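Local coordinates for ribulose-1,5-bisphosphate carboxylase/oxygenase large subunit (Rhodopseudomonas palustris, PDB 3QFW), which is a Rubisco-like protein that probably binds magnesium, though whether it carboxylates ribulose bisphosphate as true Rubisco does is uncertain, at residues Y201-S206 / E222-V227; L162-H167 / V252-M257. All coordinates share one frame; numbering follows the deposited sequence.

Interaction 1: residues Y201-S206 / E222-V227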
loop_
_atom_site.group_PDB
_atom_site.type_symbol
_atom_site.label_atom_id
_atom_site.label_comp_id
_atom_site.label_asym_id
_atom_site.label_seq_id
_atom_site.Cartn_x
_atom_site.Cartn_y
_atom_site.Cartn_z
ATOM N N TYR B 201 11.896 -21.524 9.724
ATOM C CA TYR B 201 12.482 -20.417 8.961
ATOM C C TYR B 201 11.465 -19.753 8.031
ATOM O O TYR B 201 10.785 -20.426 7.252
ATOM C CB TYR B 201 13.702 -20.898 8.176
ATOM C CG TYR B 201 14.284 -19.880 7.218
ATOM C CD1 TYR B 201 14.577 -18.584 7.632
ATOM C CD2 TYR B 201 14.568 -20.226 5.901
ATOM C CE1 TYR B 201 15.117 -17.649 6.736
ATOM C CE2 TYR B 201 15.113 -19.308 5.021
ATOM C CZ TYR B 201 15.389 -18.028 5.440
ATOM O OH TYR B 201 15.939 -17.119 4.543
ATOM N N ALA B 202 11.371 -18.430 8.118
ATOM C CA ALA B 202 10.433 -17.661 7.305
ATOM C C ALA B 202 11.170 -16.684 6.371
ATOM O O ALA B 202 11.487 -15.566 6.759
ATOM C CB ALA B 202 9.461 -16.907 8.204
ATOM N N PRO B 203 11.491 -17.130 5.152
ATOM C CA PRO B 203 12.123 -16.239 4.166
ATOM C C PRO B 203 11.138 -15.207 3.609
ATOM O O PRO B 203 9.934 -15.471 3.530
ATOM C CB PRO B 203 12.567 -17.199 3.059
ATOM C CG PRO B 203 11.679 -18.388 3.220
ATOM C CD PRO B 203 11.445 -18.524 4.687
ATOM N N ASN B 204 11.645 -14.036 3.237
ATOM C CA ASN B 204 10.777 -12.971 2.757
ATOM C C ASN B 204 10.519 -13.086 1.266
ATOM O O ASN B 204 11.443 -12.941 0.463
ATOM C CB ASN B 204 11.357 -11.592 3.086
ATOM C CG ASN B 204 10.433 -10.463 2.661
ATOM O OD1 ASN B 204 9.299 -10.374 3.131
ATOM N ND2 ASN B 204 10.912 -9.599 1.758
ATOM N N ILE B 205 9.272 -13.351 0.889
ATOM C CA ILE B 205 8.905 -13.356 -0.531
ATOM C C ILE B 205 8.443 -11.977 -1.012
ATOM O O ILE B 205 7.800 -11.242 -0.264
ATOM C CB ILE B 205 7.868 -14.435 -0.869
ATOM C CG1 ILE B 205 6.597 -14.241 -0.038
ATOM C CG2 ILE B 205 8.467 -15.813 -0.610
ATOM C CD1 ILE B 205 5.401 -14.986 -0.584
ATOM N N SER B 206 8.761 -11.659 -2.271
ATOM C CA SER B 206 8.784 -10.284 -2.767
ATOM C C SER B 206 8.323 -10.126 -4.219
ATOM O O SER B 206 8.287 -11.092 -4.981
ATOM C CB SER B 206 10.230 -9.769 -2.698
ATOM O OG SER B 206 10.286 -8.511 -2.069
ATOM N N GLU B 222 12.400 -26.607 -0.920
ATOM C CA GLU B 222 13.458 -26.690 0.076
ATOM C C GLU B 222 12.967 -27.280 1.399
ATOM O O GLU B 222 13.758 -27.520 2.306
ATOM C CB GLU B 222 14.085 -25.315 0.307
ATOM C CG GLU B 222 14.858 -24.782 -0.891
ATOM C CD GLU B 222 16.028 -25.670 -1.266
ATOM O OE1 GLU B 222 16.561 -26.365 -0.371
ATOM O OE2 GLU B 222 16.414 -25.676 -2.453
ATOM N N GLY B 223 11.661 -27.510 1.498
ATOM C CA GLY B 223 11.071 -28.081 2.697
ATOM C C GLY B 223 11.025 -27.091 3.849
ATOM O O GLY B 223 10.990 -27.485 5.017
ATOM N N ILE B 224 11.034 -25.802 3.516
ATOM C CA ILE B 224 10.955 -24.738 4.515
ATOM C C ILE B 224 9.521 -24.604 5.038
ATOM O O ILE B 224 8.563 -24.759 4.286
ATOM C CB ILE B 224 11.453 -23.392 3.926
ATOM C CG1 ILE B 224 12.951 -23.478 3.610
ATOM C CG2 ILE B 224 11.190 -22.246 4.894
ATOM C CD1 ILE B 224 13.459 -22.386 2.661
ATOM N N GLY B 225 9.372 -24.313 6.325
ATOM C CA GLY B 225 8.062 -24.383 6.949
ATOM C C GLY B 225 7.346 -23.072 7.221
ATOM O O GLY B 225 6.228 -23.074 7.737
ATOM N N ALA B 226 7.975 -21.951 6.889
ATOM C CA ALA B 226 7.316 -20.667 7.083
ATOM C C ALA B 226 7.671 -19.696 5.970
ATOM O O ALA B 226 8.541 -19.977 5.151
ATOM C CB ALA B 226 7.668 -20.078 8.437
ATOM N N VAL B 227 6.992 -18.555 5.960
ATOM C CA VAL B 227 7.208 -17.527 4.948
ATOM C C VAL B 227 6.842 -16.157 5.504
ATOM O O VAL B 227 5.883 -16.026 6.278
ATOM C CB VAL B 227 6.346 -17.778 3.703
ATOM C CG1 VAL B 227 6.782 -19.045 2.988
ATOM C CG2 VAL B 227 4.871 -17.840 4.071
HETATM O O HOH W 1 11.552 -23.982 8.118
#

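Interaction 2: residues L162-H167 / V252-M257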
loop_
_atom_site.group_PDB
_atom_site.type_symbol
_atom_site.label_atom_id
_atom_site.label_comp_id
_atom_site.label_asym_id
_atom_site.label_seq_id
_atom_site.Cartn_x
_atom_site.Cartn_y
_atom_site.Cartn_z
ATOM N N LEU B 162 11.244 -19.312 15.787
ATOM C CA LEU B 162 11.129 -18.865 14.396
ATOM C C LEU B 162 12.235 -17.896 13.992
ATOM O O LEU B 162 12.534 -16.925 14.689
ATOM C CB LEU B 162 9.735 -18.281 14.094
ATOM C CG LEU B 162 9.411 -17.806 12.662
ATOM C CD1 LEU B 162 10.069 -18.679 11.605
ATOM C CD2 LEU B 162 7.901 -17.732 12.406
ATOM N N ILE B 163 12.857 -18.211 12.866
ATOM C CA ILE B 163 13.886 -17.384 12.277
ATOM C C ILE B 163 13.311 -16.789 11.003
ATOM O O ILE B 163 12.844 -17.509 10.122
ATOM C CB ILE B 163 15.136 -18.207 11.969
ATOM C CG1 ILE B 163 15.678 -18.813 13.277
ATOM C CG2 ILE B 163 16.181 -17.352 11.254
ATOM C CD1 ILE B 163 16.921 -19.626 13.110
ATOM N N LYS B 164 13.313 -15.466 10.939
ATOM C CA LYS B 164 12.756 -14.762 9.795
ATOM C C LYS B 164 13.856 -13.979 9.101
ATOM O O LYS B 164 14.827 -13.564 9.734
ATOM C CB LYS B 164 11.659 -13.797 10.259
ATOM C CG LYS B 164 12.187 -12.666 11.146
ATOM C CD LYS B 164 11.075 -11.792 11.713
ATOM C CE LYS B 164 10.518 -10.806 10.700
ATOM N NZ LYS B 164 11.526 -9.812 10.163
ATOM N N ASP B 165 13.696 -13.772 7.797
ATOM C CA ASP B 165 14.536 -12.837 7.070
ATOM C C ASP B 165 14.325 -11.435 7.618
ATOM O O ASP B 165 13.240 -11.086 8.081
ATOM C CB ASP B 165 14.160 -12.816 5.591
ATOM C CG ASP B 165 14.871 -13.878 4.782
ATOM O OD1 ASP B 165 15.777 -14.547 5.325
ATOM O OD2 ASP B 165 14.523 -14.033 3.589
ATOM N N ASP B 166 15.376 -10.634 7.580
ATOM C CA ASP B 166 15.196 -9.196 7.596
ATOM C C ASP B 166 14.103 -8.922 6.557
ATOM O O ASP B 166 14.056 -9.568 5.506
ATOM C CB ASP B 166 16.507 -8.515 7.208
ATOM C CG ASP B 166 16.406 -7.004 7.188
ATOM O OD1 ASP B 166 15.443 -6.464 6.617
ATOM O OD2 ASP B 166 17.296 -6.349 7.753
ATOM N N HIS B 167 13.194 -8.007 6.864
ATOM C CA HIS B 167 12.114 -7.707 5.927
ATOM C C HIS B 167 12.688 -7.013 4.696
ATOM O O HIS B 167 12.032 -6.923 3.658
ATOM C CB HIS B 167 11.081 -6.792 6.564
ATOM C CG HIS B 167 11.464 -5.350 6.524
ATOM N ND1 HIS B 167 11.051 -4.499 5.518
ATOM C CD2 HIS B 167 12.250 -4.615 7.342
ATOM C CE1 HIS B 167 11.559 -3.299 5.728
ATOM N NE2 HIS B 167 12.287 -3.341 6.830
ATOM N N VAL B 252 3.884 -15.497 8.086
ATOM C CA VAL B 252 4.211 -14.424 9.018
ATOM C C VAL B 252 4.073 -13.097 8.277
ATOM O O VAL B 252 4.736 -12.879 7.263
ATOM C CB VAL B 252 5.658 -14.541 9.529
ATOM C CG1 VAL B 252 5.941 -13.467 10.569
ATOM C CG2 VAL B 252 5.938 -15.947 10.099
ATOM N N ALA B 253 3.228 -12.210 8.782
ATOM C CA ALA B 253 3.059 -10.912 8.146
ATOM C C ALA B 253 4.000 -9.873 8.757
ATOM O O ALA B 253 4.269 -9.900 9.960
ATOM C CB ALA B 253 1.611 -10.455 8.235
ATOM N N HIS B 254 4.516 -8.985 7.906
ATOM C CA HIS B 254 5.371 -7.873 8.316
ATOM C C HIS B 254 4.683 -6.544 7.980
ATOM O O HIS B 254 3.987 -6.437 6.967
ATOM C CB HIS B 254 6.715 -7.936 7.584
ATOM C CG HIS B 254 7.718 -6.940 8.082
ATOM N ND1 HIS B 254 7.826 -5.667 7.564
ATOM C CD2 HIS B 254 8.649 -7.028 9.065
ATOM C CE1 HIS B 254 8.780 -5.013 8.202
ATOM N NE2 HIS B 254 9.302 -5.819 9.115
ATOM N N PRO B 255 4.892 -5.518 8.816
ATOM C CA PRO B 255 4.110 -4.291 8.641
ATOM C C PRO B 255 4.731 -3.226 7.714
ATOM O O PRO B 255 4.276 -2.087 7.744
ATOM C CB PRO B 255 4.026 -3.746 10.069
ATOM C CG PRO B 255 5.345 -4.142 10.669
ATOM C CD PRO B 255 5.620 -5.531 10.105
ATOM N N ALA B 256 5.745 -3.572 6.926
ATOM C CA ALA B 256 6.359 -2.589 6.031
ATOM C C ALA B 256 5.293 -1.842 5.216
ATOM O O ALA B 256 4.433 -2.468 4.612
ATOM C CB ALA B 256 7.354 -3.268 5.105
ATOM N N MET B 257 5.369 -0.509 5.228
ATOM C CA MET B 257 4.438 0.392 4.509
ATOM C C MET B 257 3.019 0.465 5.080
ATOM O O MET B 257 2.114 0.998 4.436
ATOM C CB MET B 257 4.418 0.126 2.994
ATOM C CG MET B 257 5.566 0.796 2.209
ATOM S SD MET B 257 5.467 2.613 2.073
ATOM C CE MET B 257 3.975 2.752 1.108
#

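Interaction 1: residues Y201-S206 / E222-V227
Ala202 and Val227 bring their CA atoms within 4.0 Å of each other where strands 200-202 and 226-229 lie side by side. With helix 209-222 between them, the strands form a beta-alpha-beta crossover of the TIM barrel. Only one direct hydrogen bond joins the two segments. It is weak, with Ala226 N donating to Tyr201 O at an N-H...O angle of 123°. A Schellman motif at Gly223 ends the helix, ahead of strand 226-229.

Ile224 then turns back over the first strand. Its CG2 lies anti to the backbone N and packs on Pro203 CD at 3.7 Å. Its other branch ends in CD1, which meets Tyr201 CD2 at 4.0 Å from the edge of the ring, near the ring plane. Pro203 CD lies over one face of the same ring, offset toward the rim. The phenol is therefore touched from two directions, and its OH is bonded to Asp165. Pro203 CD also rests 3.3 Å from Ala226 O. Beside the weak bond, the methyls Ala202 CB and Ala226 CB touch at 3.7 Å.

Helices 177-195 and 209-222 pack on the outer side chains. At the start of the contact one water bridges the backbones: it accepts from Tyr201 N and, at 2.8 Å, from Gly225 N.

Interaction 2: residues L162-H167 / V252-M257
Lys164 NZ, the amine that nears His254 across the contact, donates a 3.0 Å bond to Asp165 O of its own segment. The approach makes a C=O...N angle of 153°. Bends at chi3 and chi4 curl the lysine chain back to that carbonyl. The amine stays 4.2 Å from His254 CD2, and the two side chains cross at about a right angle.

The segments belong to strands 162-165 and 250-253 of the TIM barrel, facing each other across its interior. Lys164 to His167 read Lys-Asp-Asp-His, which resembles the Lys-Asp-Asp-Glu motif of Rubisco, where the lysine is carbamylated. This is consistent with an active-site location.

Two imidazoles carry the contact. The rings of His167 and His254 form an offset stack, centroids 4.3 Å apart and planes at 12°. His167 CB sits over the centre of the His254 ring, a CH-pi contact of 3.3 Å to the centroid. Pro255 CD lies on the opposite face, nearer the rim. His254 ND1 accepts from Ala256 N at 3.0 Å, with the donor well out of the ring plane. Deeper in the barrel, Leu162 CD2 and Val252 CG2 meet tip to tip at 3.5 Å. Asn90 of the second subunit makes a weak bond to His167 NE2.

With an alanine in place of His254 the stack is gone, and the His167 ring would probably be freer to turn. No hydrogen bond crosses between the segments, so ring stacking and apolar contact hold them, while the polar bonds of Lys164 and His254 stay within their own segments.

Overall arrangement
From the N terminus, segment 162-167 comes first, then 201-206, 222-227 and 252-257. Interaction 2 therefore closes a loop of 84 residues, and interaction 1 is nested inside it, closing a loop of 15 that is mostly helix 209-222. The contacts differ in kind. Interaction 1 joins strands that follow one another round the barrel wall, and interaction 2 spans the barrel interior. They also touch. Strands 162-165 and 200-202 are neighbours, as are 226-229 and 250-253; interaction 1 joins the two pairs, so the four strands run on as one part of the wall. Ala202 N lies 2.7 Å from Ile163 O, a probable hydrogen bond between the two contacts.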